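Local atomic coordinates of solute Binding Protein BlMnBP1, Blac_00780 in complex with mannopentaose (Bifidobacterium, PDB entry 6I5W), a protein that binds manno-oligosaccharides derived from beta-mannan as the extracellular solute-binding component of a bifidobacterial ABC transporter, probably delivering them for uptake. Residues A[128-133]-A[333-338]; A[187-192]-A[386-391]; A[193-198]-A[289-294]; A[200-205]-A[363-368]. One frame throughout, in Å; residues are numbered along the deposited sequence. Where two conformers were deposited one is given.

Interaction 1. Residues A[128-133]-A[333-338]; sequences ANNGVT and GFAKNE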
loop_
_atom_site.group_PDB
_atom_site.type_symbol
_atom_site.label_atom_id
_atom_site.label_comp_id
_atom_site.label_asym_id
_atom_site.label_seq_id
_atom_site.Cartn_x
_atom_site.Cartn_y
_atom_site.Cartn_z
ATOM N N ALA A 128 -4.421 10.152 2.852
ATOM C CA ALA A 128 -4.329 8.719 3.117
ATOM C C ALA A 128 -5.386 8.306 4.128
ATOM O O ALA A 128 -5.612 8.993 5.136
ATOM C CB ALA A 128 -2.934 8.369 3.644
ATOM N N ASN A 129 -6.058 7.181 3.859
ATOM C CA ASN A 129 -7.034 6.710 4.836
ATOM C C ASN A 129 -6.343 6.090 6.046
ATOM O O ASN A 129 -6.952 6.005 7.110
ATOM C CB ASN A 129 -8.014 5.739 4.185
ATOM C CG ASN A 129 -7.393 4.390 3.852
ATOM O OD1 ASN A 129 -6.253 4.122 4.146
ATOM N ND2 ASN A 129 -8.170 3.545 3.213
ATOM N N ASN A 130 -5.063 5.753 5.929
ATOM C CA ASN A 130 -4.332 4.987 6.933
ATOM C C ASN A 130 -2.843 5.062 6.614
ATOM O O ASN A 130 -2.473 5.112 5.444
ATOM C CB ASN A 130 -4.830 3.555 6.949
ATOM C CG ASN A 130 -4.328 2.795 8.115
ATOM O OD1 ASN A 130 -3.647 3.353 8.972
ATOM N ND2 ASN A 130 -4.697 1.522 8.185
ATOM N N GLY A 131 -1.997 5.109 7.633
ATOM C CA GLY A 131 -0.564 5.074 7.415
ATOM C C GLY A 131 -0.006 3.663 7.661
ATOM O O GLY A 131 -0.174 3.125 8.749
ATOM N N VAL A 132 0.641 3.117 6.642
ATOM C CA VAL A 132 1.039 1.716 6.701
ATOM C C VAL A 132 2.515 1.521 6.381
ATOM O O VAL A 132 3.139 2.286 5.639
ATOM C CB VAL A 132 0.176 0.853 5.750
ATOM C CG1 VAL A 132 -1.270 0.842 6.222
ATOM C CG2 VAL A 132 0.294 1.377 4.345
ATOM N N THR A 133 3.058 0.455 6.937
ATOM C CA THR A 133 4.435 0.050 6.705
ATOM C C THR A 133 4.448 -1.131 5.763
ATOM O O THR A 133 3.439 -1.819 5.543
ATOM C CB THR A 133 5.135 -0.324 7.998
ATOM O OG1 THR A 133 4.328 -1.245 8.720
ATOM C CG2 THR A 133 5.340 0.889 8.851
ATOM N N GLY A 333 -11.722 6.720 13.605
ATOM C CA GLY A 333 -10.895 5.626 14.072
ATOM C C GLY A 333 -10.547 4.566 13.054
ATOM O O GLY A 333 -10.070 3.493 13.441
ATOM N N PHE A 334 -10.750 4.839 11.765
ATOM C CA PHE A 334 -10.518 3.845 10.718
ATOM C C PHE A 334 -9.077 3.347 10.734
ATOM O O PHE A 334 -8.820 2.141 10.709
ATOM C CB PHE A 334 -10.844 4.466 9.351
ATOM C CG PHE A 334 -10.556 3.576 8.198
ATOM C CD1 PHE A 334 -9.293 3.576 7.606
ATOM C CD2 PHE A 334 -11.538 2.722 7.706
ATOM C CE1 PHE A 334 -9.017 2.723 6.545
ATOM C CE2 PHE A 334 -11.265 1.865 6.642
ATOM C CZ PHE A 334 -9.992 1.872 6.057
ATOM N N ALA A 335 -8.118 4.263 10.716
ATOM C CA ALA A 335 -6.670 3.963 10.714
ATOM C C ALA A 335 -6.366 2.958 11.825
ATOM O O ALA A 335 -5.892 1.882 11.528
ATOM C CB ALA A 335 -5.879 5.229 10.884
ATOM N N LYS A 336 -6.695 3.301 13.059
ATOM C CA LYS A 336 -6.435 2.433 14.220
ATOM C C LYS A 336 -7.149 1.099 13.997
ATOM O O LYS A 336 -6.497 0.096 14.165
ATOM C CB LYS A 336 -6.821 3.139 15.520
ATOM C CG LYS A 336 -6.805 2.266 16.769
ATOM C CD LYS A 336 -5.425 1.880 17.302
ATOM C CE LYS A 336 -5.492 1.125 18.618
ATOM N NZ LYS A 336 -4.162 0.956 19.256
ATOM N N ASN A 337 -8.411 1.085 13.569
ATOM C CA ASN A 337 -9.140 -0.162 13.429
ATOM C C ASN A 337 -8.562 -1.048 12.351
ATOM O O ASN A 337 -8.673 -2.274 12.437
ATOM C CB ASN A 337 -10.597 0.102 13.086
ATOM C CG ASN A 337 -11.318 0.799 14.185
ATOM O OD1 ASN A 337 -10.866 0.774 15.331
ATOM N ND2 ASN A 337 -12.421 1.452 13.849
ATOM N N GLU A 338 -8.012 -0.458 11.294
ATOM C CA GLU A 338 -7.467 -1.213 10.175
ATOM C C GLU A 338 -5.946 -1.395 10.279
ATOM O O GLU A 338 -5.279 -1.637 9.268
ATOM C CB GLU A 338 -7.895 -0.535 8.868
ATOM C CG GLU A 338 -9.429 -0.654 8.614
ATOM C CD GLU A 338 -9.919 -2.088 8.482
ATOM O OE1 GLU A 338 -9.229 -2.891 7.837
ATOM O OE2 GLU A 338 -11.007 -2.436 9.022
#

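Interaction 2. Residues A[187-192]-A[386-391]; sequences WDQYIA and GINNGN. With BMA (beta-D-mannopyranose), chain B; BMA (beta-D-mannopyranose), chain C; BMA (beta-D-mannopyranose), chain D.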
loop_
_atom_site.group_PDB
_atom_site.type_symbol
_atom_site.label_atom_id
_atom_site.label_comp_id
_atom_site.label_asym_id
_atom_site.label_seq_id
_atom_site.Cartn_x
_atom_site.Cartn_y
_atom_site.Cartn_z
ATOM N N TRP A 187 5.138 -6.147 -4.156
ATOM C CA TRP A 187 6.574 -6.312 -3.959
ATOM C C TRP A 187 7.392 -5.084 -4.358
ATOM O O TRP A 187 8.500 -4.910 -3.813
ATOM C CB TRP A 187 7.108 -7.507 -4.744
ATOM C CG TRP A 187 6.714 -8.802 -4.156
ATOM C CD1 TRP A 187 5.534 -9.460 -4.282
ATOM C CD2 TRP A 187 7.530 -9.610 -3.317
ATOM N NE1 TRP A 187 5.570 -10.646 -3.570
ATOM C CE2 TRP A 187 6.798 -10.754 -2.973
ATOM C CE3 TRP A 187 8.843 -9.473 -2.822
ATOM C CZ2 TRP A 187 7.337 -11.765 -2.146
ATOM C CZ3 TRP A 187 9.350 -10.464 -2.021
ATOM C CH2 TRP A 187 8.589 -11.590 -1.683
ATOM N N ASP A 188 6.864 -4.231 -5.256
ATOM C CA ASP A 188 7.503 -2.974 -5.680
ATOM C C ASP A 188 7.649 -1.977 -4.542
ATOM O O ASP A 188 8.525 -1.091 -4.584
ATOM C CB ASP A 188 6.691 -2.298 -6.797
ATOM C CG ASP A 188 6.769 -3.021 -8.145
ATOM O OD1 ASP A 188 7.613 -3.941 -8.311
ATOM O OD2 ASP A 188 5.973 -2.661 -9.047
ATOM N N GLN A 189 6.823 -2.116 -3.511
ATOM C CA GLN A 189 6.804 -1.179 -2.393
ATOM C C GLN A 189 7.953 -1.383 -1.427
ATOM O O GLN A 189 8.124 -0.570 -0.516
ATOM C CB GLN A 189 5.475 -1.327 -1.628
ATOM C CG GLN A 189 4.237 -0.957 -2.491
ATOM C CD GLN A 189 2.910 -1.431 -1.901
ATOM O OE1 GLN A 189 2.837 -1.850 -0.728
ATOM N NE2 GLN A 189 1.856 -1.372 -2.714
ATOM N N TYR A 190 8.732 -2.445 -1.603
ATOM C CA TYR A 190 9.813 -2.751 -0.696
ATOM C C TYR A 190 11.188 -2.418 -1.251
ATOM O O TYR A 190 12.153 -2.490 -0.498
ATOM C CB TYR A 190 9.798 -4.236 -0.332
ATOM C CG TYR A 190 8.603 -4.702 0.397
ATOM C CD1 TYR A 190 7.455 -5.017 -0.289
ATOM C CD2 TYR A 190 8.614 -4.847 1.780
ATOM C CE1 TYR A 190 6.327 -5.428 0.373
ATOM C CE2 TYR A 190 7.486 -5.251 2.455
ATOM C CZ TYR A 190 6.329 -5.544 1.745
ATOM O OH TYR A 190 5.163 -5.964 2.345
ATOM N N ILE A 191 11.305 -1.999 -2.530
ATOM C CA ILE A 191 12.620 -1.899 -3.161
ATOM C C ILE A 191 13.351 -0.602 -2.874
ATOM O O ILE A 191 14.476 -0.432 -3.354
ATOM C CB ILE A 191 12.467 -2.099 -4.682
ATOM C CG1 ILE A 191 11.771 -0.880 -5.343
ATOM C CG2 ILE A 191 11.672 -3.390 -4.938
ATOM C CD1 ILE A 191 11.842 -0.898 -6.866
ATOM N N ALA A 192 12.776 0.310 -2.103
ATOM C CA ALA A 192 13.355 1.625 -1.972
ATOM C C ALA A 192 13.741 1.833 -0.511
ATOM O O ALA A 192 14.858 1.403 -0.112
ATOM C CB ALA A 192 12.345 2.710 -2.434
ATOM N N GLY A 386 6.423 -0.037 -14.767
ATOM C CA GLY A 386 5.296 0.168 -13.900
ATOM C C GLY A 386 5.644 -0.050 -12.462
ATOM O O GLY A 386 4.851 -0.623 -11.707
ATOM N N ILE A 387 6.837 0.381 -12.085
ATOM C CA ILE A 387 7.354 0.230 -10.702
ATOM C C ILE A 387 6.331 0.866 -9.756
ATOM O O ILE A 387 6.009 2.004 -9.981
ATOM C CB ILE A 387 8.741 0.867 -10.554
ATOM C CG1 ILE A 387 9.779 0.125 -11.381
ATOM C CG2 ILE A 387 9.141 0.930 -9.101
ATOM C CD1 ILE A 387 9.923 -1.309 -10.991
ATOM N N ASN A 388 5.830 0.146 -8.754
ATOM C CA ASN A 388 4.864 0.664 -7.760
ATOM C C ASN A 388 3.705 1.315 -8.491
ATOM O O ASN A 388 3.366 2.443 -8.176
ATOM C CB ASN A 388 5.501 1.685 -6.828
ATOM C CG ASN A 388 5.273 1.308 -5.395
ATOM O OD1 ASN A 388 4.140 1.239 -4.959
ATOM N ND2 ASN A 388 6.343 1.054 -4.682
ATOM N N ASN A 389 3.119 0.599 -9.426
ATOM C CA ASN A 389 2.065 1.175 -10.274
ATOM C C ASN A 389 1.030 0.105 -10.598
ATOM O O ASN A 389 0.289 0.321 -11.548
ATOM C CB ASN A 389 2.734 1.803 -11.491
ATOM C CG ASN A 389 1.799 2.674 -12.283
ATOM O OD1 ASN A 389 1.075 2.173 -13.134
ATOM N ND2 ASN A 389 1.798 3.965 -11.996
ATOM N N GLY A 390 0.969 -0.984 -9.826
ATOM C CA GLY A 390 0.022 -2.034 -10.092
ATOM C C GLY A 390 0.348 -2.900 -11.281
ATOM O O GLY A 390 -0.460 -3.780 -11.610
ATOM N N ASN A 391 1.486 -2.668 -11.950
ATOM C CA ASN A 391 1.983 -3.635 -12.917
ATOM C C ASN A 391 2.500 -4.843 -12.147
ATOM O O ASN A 391 3.717 -5.030 -12.027
ATOM C CB ASN A 391 3.113 -3.094 -13.781
ATOM C CG ASN A 391 3.638 -4.131 -14.764
ATOM O OD1 ASN A 391 3.151 -5.259 -14.817
ATOM N ND2 ASN A 391 4.633 -3.743 -15.559
HETATM C C1 BMA B . -0.117 2.684 -3.079
HETATM C C2 BMA B . -0.261 4.051 -3.847
HETATM C C3 BMA B . 1.142 4.468 -4.356
HETATM C C4 BMA B . 2.129 4.408 -3.116
HETATM C C5 BMA B . 2.208 2.918 -2.715
HETATM C C6 BMA B . 3.330 2.579 -1.794
HETATM O O2 BMA B . -0.753 5.085 -2.960
HETATM O O3 BMA B . 1.131 5.696 -5.029
HETATM O O4 BMA B . 3.399 4.897 -3.358
HETATM O O5 BMA B . 0.954 2.666 -2.118
HETATM O O6 BMA B . 3.304 3.482 -0.728
HETATM C C1 BMA C . -3.006 -0.871 -1.102
HETATM C C2 BMA C . -1.914 -0.520 -0.141
HETATM C C3 BMA C . -1.435 0.850 -0.559
HETATM C C4 BMA C . -1.167 0.981 -2.043
HETATM C C5 BMA C . -2.259 0.375 -2.912
HETATM C C6 BMA C . -1.815 0.215 -4.343
HETATM O O2 BMA C . -0.803 -1.429 -0.144
HETATM O O3 BMA C . -0.270 1.229 0.189
HETATM O O4 BMA C . -1.191 2.404 -2.301
HETATM O O5 BMA C . -2.543 -0.898 -2.396
HETATM O O6 BMA C . -2.888 -0.274 -5.072
HETATM C C1 BMA D . 4.006 6.000 -3.677
HETATM C C2 BMA D . 4.657 7.164 -2.967
HETATM C C3 BMA D . 5.441 8.045 -3.955
HETATM C C4 BMA D . 5.993 7.342 -5.182
HETATM C C5 BMA D . 5.040 6.285 -5.719
HETATM C C6 BMA D . 5.637 5.476 -6.855
HETATM O O2 BMA D . 5.538 6.734 -1.969
HETATM O O3 BMA D . 6.532 8.691 -3.283
HETATM O O4 BMA D . 6.218 8.318 -6.204
HETATM O O5 BMA D . 4.802 5.422 -4.626
HETATM O O6 BMA D . 4.610 5.239 -7.816
HETATM O O HOH W 1 3.587 -2.212 -9.146
#

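Interaction 3. Residues A[193-198]-A[289-294]; sequences GNATGD and FPITVD. With ZN (zinc ion), chain M.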
loop_
_atom_site.group_PDB
_atom_site.type_symbol
_atom_site.label_atom_id
_atom_site.label_comp_id
_atom_site.label_asym_id
_atom_site.label_seq_id
_atom_site.Cartn_x
_atom_site.Cartn_y
_atom_site.Cartn_z
ATOM N N GLY A 193 12.926 2.449 0.338
ATOM C CA GLY A 193 13.315 2.716 1.703
ATOM C C GLY A 193 13.722 1.466 2.467
ATOM O O GLY A 193 14.707 1.478 3.214
ATOM N N ASN A 194 12.960 0.368 2.306
ATOM C CA ASN A 194 13.292 -0.857 3.015
ATOM C C ASN A 194 14.578 -1.474 2.469
ATOM O O ASN A 194 15.363 -2.062 3.218
ATOM C CB ASN A 194 12.169 -1.897 2.888
ATOM C CG ASN A 194 10.837 -1.409 3.426
ATOM O OD1 ASN A 194 10.464 -0.269 3.257
ATOM N ND2 ASN A 194 10.119 -2.287 4.081
ATOM N N ALA A 195 14.769 -1.443 1.146
ATOM C CA ALA A 195 15.917 -2.120 0.572
ATOM C C ALA A 195 17.192 -1.293 0.644
ATOM O O ALA A 195 18.270 -1.846 0.398
ATOM C CB ALA A 195 15.634 -2.487 -0.869
ATOM N N THR A 196 17.095 0.019 0.941
ATOM C CA THR A 196 18.236 0.911 0.798
ATOM C C THR A 196 18.450 1.800 2.003
ATOM O O THR A 196 19.538 2.368 2.144
ATOM C CB THR A 196 18.121 1.819 -0.456
ATOM O OG1 THR A 196 17.196 2.909 -0.236
ATOM C CG2 THR A 196 17.668 1.103 -1.670
ATOM N N GLY A 197 17.461 1.931 2.876
ATOM C CA GLY A 197 17.473 2.941 3.904
ATOM C C GLY A 197 17.510 4.352 3.368
ATOM O O GLY A 197 17.713 5.283 4.142
ATOM N N ASP A 198 17.324 4.544 2.073
ATOM C CA ASP A 198 17.476 5.875 1.488
ATOM C C ASP A 198 16.106 6.482 1.196
ATOM O O ASP A 198 15.379 5.985 0.313
ATOM C CB ASP A 198 18.306 5.808 0.196
ATOM C CG ASP A 198 18.662 7.194 -0.342
ATOM O OD1 ASP A 198 18.240 8.200 0.283
ATOM O OD2 ASP A 198 19.328 7.258 -1.411
ATOM N N PHE A 289 10.534 -6.298 6.673
ATOM C CA PHE A 289 11.026 -7.090 5.555
ATOM C C PHE A 289 12.482 -7.478 5.847
ATOM O O PHE A 289 13.231 -6.665 6.413
ATOM C CB PHE A 289 10.908 -6.324 4.240
ATOM C CG PHE A 289 11.190 -7.169 3.019
ATOM C CD1 PHE A 289 12.470 -7.308 2.526
ATOM C CD2 PHE A 289 10.159 -7.861 2.384
ATOM C CE1 PHE A 289 12.750 -8.106 1.429
ATOM C CE2 PHE A 289 10.430 -8.650 1.243
ATOM C CZ PHE A 289 11.743 -8.791 0.791
ATOM N N PRO A 290 12.925 -8.744 5.503
ATOM C CA PRO A 290 14.225 -9.233 5.991
ATOM C C PRO A 290 15.419 -8.726 5.191
ATOM O O PRO A 290 16.151 -9.483 4.593
ATOM C CB PRO A 290 14.082 -10.761 5.872
ATOM C CG PRO A 290 13.004 -10.991 4.845
ATOM C CD PRO A 290 12.067 -9.838 5.007
ATOM N N ILE A 291 15.599 -7.416 5.182
ATOM C CA ILE A 291 16.773 -6.779 4.610
ATOM C C ILE A 291 17.371 -5.901 5.693
ATOM O O ILE A 291 16.642 -5.236 6.441
ATOM C CB ILE A 291 16.464 -5.950 3.351
ATOM C CG1 ILE A 291 16.328 -6.908 2.149
ATOM C CG2 ILE A 291 17.553 -4.908 3.132
ATOM C CD1 ILE A 291 15.905 -6.142 0.850
ATOM N N THR A 292 18.677 -5.922 5.795
ATOM C CA THR A 292 19.398 -5.093 6.739
ATOM C C THR A 292 20.364 -4.255 5.949
ATOM O O THR A 292 21.024 -4.768 5.048
ATOM C CB THR A 292 20.165 -5.947 7.748
ATOM O OG1 THR A 292 19.230 -6.677 8.531
ATOM C CG2 THR A 292 20.974 -5.079 8.634
ATOM N N VAL A 293 20.464 -2.982 6.293
ATOM C CA VAL A 293 21.277 -2.038 5.544
ATOM C C VAL A 293 22.246 -1.435 6.535
ATOM O O VAL A 293 21.846 -0.674 7.431
ATOM C CB VAL A 293 20.423 -0.969 4.849
ATOM C CG1 VAL A 293 21.326 -0.065 4.015
ATOM C CG2 VAL A 293 19.371 -1.650 3.982
ATOM N N ASP A 294 23.514 -1.817 6.429
ATOM C CA ASP A 294 24.520 -1.273 7.322
ATOM C C ASP A 294 24.126 -1.528 8.772
ATOM O O ASP A 294 24.253 -0.669 9.641
ATOM C CB ASP A 294 24.702 0.212 7.030
ATOM C CG ASP A 294 25.992 0.753 7.540
ATOM O OD1 ASP A 294 27.045 0.108 7.339
ATOM O OD2 ASP A 294 25.945 1.855 8.106
HETATM ZN ZN ZN M . 28.613 -0.809 6.622
#

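Interaction 4. Residues A[200-205]-A[363-368]; sequences KFMNQV and ITDAPA. With BMA (beta-D-mannopyranose), chain D.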
loop_
_atom_site.group_PDB
_atom_site.type_symbol
_atom_site.label_atom_id
_atom_site.label_comp_id
_atom_site.label_asym_id
_atom_site.label_seq_id
_atom_site.Cartn_x
_atom_site.Cartn_y
_atom_site.Cartn_z
ATOM N N LYS A 200 15.436 9.229 -0.315
ATOM C CA LYS A 200 15.442 9.828 -1.640
ATOM C C LYS A 200 15.465 8.787 -2.746
ATOM O O LYS A 200 15.510 9.153 -3.938
ATOM C CB LYS A 200 16.641 10.761 -1.788
ATOM C CG LYS A 200 16.694 11.899 -0.758
ATOM C CD LYS A 200 17.948 12.776 -0.968
ATOM C CE LYS A 200 18.900 12.734 0.228
ATOM N NZ LYS A 200 19.618 14.030 0.436
ATOM N N PHE A 201 15.409 7.510 -2.397
ATOM C CA PHE A 201 15.690 6.509 -3.412
ATOM C C PHE A 201 14.547 6.428 -4.401
ATOM O O PHE A 201 14.772 6.474 -5.613
ATOM C CB PHE A 201 15.958 5.141 -2.782
ATOM C CG PHE A 201 16.327 4.084 -3.786
ATOM C CD1 PHE A 201 17.618 4.022 -4.293
ATOM C CD2 PHE A 201 15.388 3.203 -4.254
ATOM C CE1 PHE A 201 17.959 3.080 -5.240
ATOM C CE2 PHE A 201 15.715 2.248 -5.198
ATOM C CZ PHE A 201 17.004 2.180 -5.687
ATOM N N MET A 202 13.315 6.338 -3.908
ATOM C CA MET A 202 12.169 6.123 -4.789
ATOM C C MET A 202 12.019 7.252 -5.810
ATOM O O MET A 202 11.742 7.007 -6.987
ATOM C CB MET A 202 10.895 6.006 -3.940
ATOM C CG MET A 202 9.620 5.550 -4.663
ATOM S SD MET A 202 9.800 3.954 -5.481
ATOM C CE MET A 202 8.627 2.921 -4.608
ATOM N N ASN A 203 12.193 8.503 -5.386
ATOM C CA ASN A 203 11.804 9.620 -6.229
ATOM C C ASN A 203 12.957 10.376 -6.849
ATOM O O ASN A 203 12.720 11.115 -7.813
ATOM C CB ASN A 203 10.949 10.609 -5.434
ATOM C CG ASN A 203 9.590 10.048 -5.136
ATOM O OD1 ASN A 203 9.001 9.352 -5.980
ATOM N ND2 ASN A 203 9.083 10.310 -3.939
ATOM N N GLN A 204 14.177 10.180 -6.365
ATOM C CA GLN A 204 15.357 10.815 -6.923
ATOM C C GLN A 204 16.335 9.816 -7.521
ATOM O O GLN A 204 16.638 9.915 -8.716
ATOM C CB GLN A 204 16.035 11.672 -5.848
ATOM C CG GLN A 204 15.055 12.576 -5.108
ATOM C CD GLN A 204 15.754 13.585 -4.195
ATOM O OE1 GLN A 204 16.924 13.940 -4.410
ATOM N NE2 GLN A 204 15.048 14.047 -3.178
ATOM N N VAL A 205 16.788 8.814 -6.753
ATOM C CA VAL A 205 17.871 7.933 -7.199
ATOM C C VAL A 205 17.390 6.980 -8.291
ATOM O O VAL A 205 17.982 6.867 -9.374
ATOM C CB VAL A 205 18.427 7.148 -5.999
ATOM C CG1 VAL A 205 19.483 6.154 -6.435
ATOM C CG2 VAL A 205 18.992 8.071 -4.935
ATOM N N ILE A 363 10.811 5.436 7.922
ATOM C CA ILE A 363 11.073 6.549 7.023
ATOM C C ILE A 363 9.935 6.759 6.032
ATOM O O ILE A 363 9.108 5.878 5.788
ATOM C CB ILE A 363 12.390 6.354 6.213
ATOM C CG1 ILE A 363 12.297 5.096 5.345
ATOM C CG2 ILE A 363 13.562 6.254 7.137
ATOM C CD1 ILE A 363 13.371 5.027 4.290
ATOM N N THR A 364 9.937 7.946 5.431
ATOM C CA THR A 364 8.979 8.343 4.406
ATOM C C THR A 364 9.766 8.782 3.182
ATOM O O THR A 364 10.688 9.601 3.295
ATOM C CB THR A 364 8.096 9.490 4.908
ATOM O OG1 THR A 364 8.923 10.523 5.489
ATOM C CG2 THR A 364 7.122 8.980 5.977
ATOM N N ASP A 365 9.410 8.235 2.022
ATOM C CA ASP A 365 10.003 8.689 0.775
ATOM C C ASP A 365 9.998 10.208 0.676
ATOM O O ASP A 365 8.964 10.877 0.845
ATOM C CB ASP A 365 9.256 8.061 -0.396
ATOM C CG ASP A 365 9.495 6.576 -0.491
ATOM O OD1 ASP A 365 10.534 6.162 0.040
ATOM O OD2 ASP A 365 8.681 5.823 -1.083
ATOM N N ALA A 366 11.180 10.753 0.397
ATOM C CA ALA A 366 11.306 12.163 0.145
ATOM C C ALA A 366 10.742 12.525 -1.235
ATOM O O ALA A 366 10.718 11.694 -2.159
ATOM C CB ALA A 366 12.764 12.581 0.223
ATOM N N PRO A 367 10.295 13.761 -1.405
ATOM C CA PRO A 367 9.843 14.208 -2.727
ATOM C C PRO A 367 10.986 14.234 -3.730
ATOM O O PRO A 367 12.170 14.252 -3.395
ATOM C CB PRO A 367 9.312 15.620 -2.463
ATOM C CG PRO A 367 10.114 16.085 -1.295
ATOM C CD PRO A 367 10.303 14.857 -0.422
ATOM N N ALA A 368 10.596 14.195 -4.995
ATOM C CA ALA A 368 11.568 14.397 -6.045
ATOM C C ALA A 368 12.185 15.796 -5.903
ATOM O O ALA A 368 11.697 16.649 -5.172
ATOM C CB ALA A 368 10.907 14.220 -7.406
HETATM C C1 BMA D . 4.006 6.000 -3.677
HETATM C C2 BMA D . 4.657 7.164 -2.967
HETATM C C3 BMA D . 5.441 8.045 -3.955
HETATM C C4 BMA D . 5.993 7.342 -5.182
HETATM C C5 BMA D . 5.040 6.285 -5.719
HETATM C C6 BMA D . 5.637 5.476 -6.855
HETATM O O2 BMA D . 5.538 6.734 -1.969
HETATM O O3 BMA D . 6.532 8.691 -3.283
HETATM O O4 BMA D . 6.218 8.318 -6.204
HETATM O O5 BMA D . 4.802 5.422 -4.626
HETATM O O6 BMA D . 4.610 5.239 -7.816
HETATM O O HOH W 2 12.989 5.973 -0.984
HETATM O O HOH W 3 12.144 9.343 -2.656
#

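Interaction 1. Residues A[128-133]-A[333-338]
Asn130 and Ala335 bring the two backbones together, their CA atoms 4.6 Å apart, where the loop running into the 131-133 portion of strand 123-139 meets the short helix 334-337 close to the bound glycan. Gly333 takes the N-cap position, and Asn337 N bonds to its carbonyl O to close the first helical turn. Phe334 projects toward the loop residues Asn129 and Asn130 with CG anti to the backbone N (chi1 176°). Asn129 O lies at the ring edge, near its plane, 3.4 Å from Phe334 CD1. The Asn129 amide crosses the ring obliquely, ND2 3.5 Å from Phe334 CE1 and the planes 43° apart. Glu338 CG sits over one face of the same ring, 3.6 Å above its plane. In one of its two conformers the Asn130 amide lies alongside the helix, its OD1 3.5 Å from Ala335 CB. The strand itself is bonded to strand 298-309, and the Asn129 side chain is about 5 Å from a bound mannose. The contact rests on van der Waals approach of two asparagines to a ring and an alanine methyl, while the charge of Glu338 is met by Arg30 and Tyr38.

Interaction 2. Residues A[187-192]-A[386-391]
Gln189 and Asn388 of the glycan pocket meet in this contact, in which the end of a 3-10 segment faces an irregular loop. Asp188 approaches that loop with its carboxylate: OD2 accepts from Asn388 N at 2.8 Å, the donor lying 37° out of the carboxylate plane. The same oxygen pairs with Lys394 in a salt bridge, so one carboxylate oxygen holds both the loop backbone and a lysine. The Asn388 amide meets the aliphatic part of Gln189; the two amide planes are nearly parallel (14°) but not stacked, and the side chains cross at about a right angle. Asn388 OD1 sits 3.3 Å from Gln189 CG and 3.4 Å from C5 of the chain B mannose; the backbone O of Asn388 accepts from O6 of the chain D mannose at 3.1 Å. Gln189, extended beyond CG, runs on beside the sugars, CG 3.7 Å from C6 of the chain B mannose. Away from the glycan, Ile191 CD1 meets Ile387 CG2 at 4.0 Å. Helix 223-236 backs this apolar end through Pro224 and Tyr228, whose OH also bonds Asp188 OD1, while Asp188 and Ile387 lean on helix 393-403 and Ala192 packs on Met202 of helix 201-205.

Interaction 3. Residues A[193-198]-A[289-294]
Ile291 meets the short helix 193-196 from the loop that links strands 284-288 and 298-309 of the mixed sheet, just after an inverse gamma turn centred on Pro290. Followed outward, its CB stands 4.0 Å from Asn194 O. The CG2 branch, anti to the backbone N, comes closer to that carbonyl oxygen, at 3.6 Å, while CG1 lies at the edge of the Phe289 ring, in its plane, and carries CD1 forward to the CA and CB of Ala195. The CD1 to Ala195 CB distance is 4.0 Å, a methyl-to-methyl meeting in a patch that Val227 of helix 223-236 completes. Two residues on, Val293 spans the carbonyls of Ala195 and Thr196 with its methyls: CG2 faces Ala195 O at 3.8 Å and CG1 faces Thr196 O at 3.6 Å. Phe289 CB touches Asn194 ND2, whose amide plane stands 69° from the phenyl ring; Asn194 OD1 accepts from Thr300 N. Apolar branches therefore lie against backbone carbonyl oxygens of 194-196. Past Val293 the chain reaches the exposed, poorly ordered Asp294, which binds a zinc ion. On the helix side, Thr196 OG1 closes an ST turn by accepting from Asp198 N at 2.8 Å.

Interaction 4. Residues A[200-205]-A[363-368]
One side-chain amide, that of Asn203, bonds both the facing loop and the sugar. Its ND2 donates to Ala366 O at 2.8 Å, almost straight at 171° and within the amide plane, and also to O3 of the chain D mannose at 3.1 Å; its OD1 accepts from O4 of the same ring at 3.0 Å. With both ends engaged, the rotation of the amide is fixed. A water adds a further link, accepting from Asn203 N and donating to Ala366 O. Next along, Gln204 stretches its extended chain so that NE2 donates a hydrogen bond to Pro367 O at 2.9 Å, bent (142°) and nearly along the C=O axis. Asp365 crosses Met202 obliquely, OD2 3.6 Å from Met202 CB. Asp365 OD2 also lies 3.4 Å from O2 of the chain D mannose (BMA). At helix 201-205, which has a pi-type turn, Lys200 O accepts from both Gln204 N and Val205 N, from opposite faces of its plane. Phe201 packs on Ala192, and the loop runs from strand 361-363, paired with strand 298-309, to helix 375-383.

Overall arrangement
Interaction 1 is the buried contact, its centre about 11 Å from that of the chain, and interaction 2, with its centre about 10 Å from it, is partly buried; the centres of interactions 3 and 4 lie farther out, about 17 and 16 Å from the chain centre. Interactions 2 and 4 both reach the chain D mannose; interaction 2 uses a carboxylate and amides, interaction 4 amides, carbonyls and water. Interaction 3 relies instead on aliphatic branches; it meets interaction 2 through the Tyr190 and Phe289 rings and interaction 4 through Ile363 on Gly193. Helices 193-196 and 201-205 follow each other in sequence, tying 3 to 4. Interaction 1 touches none of the others, yet strand 298-309 borders both it and interaction 4.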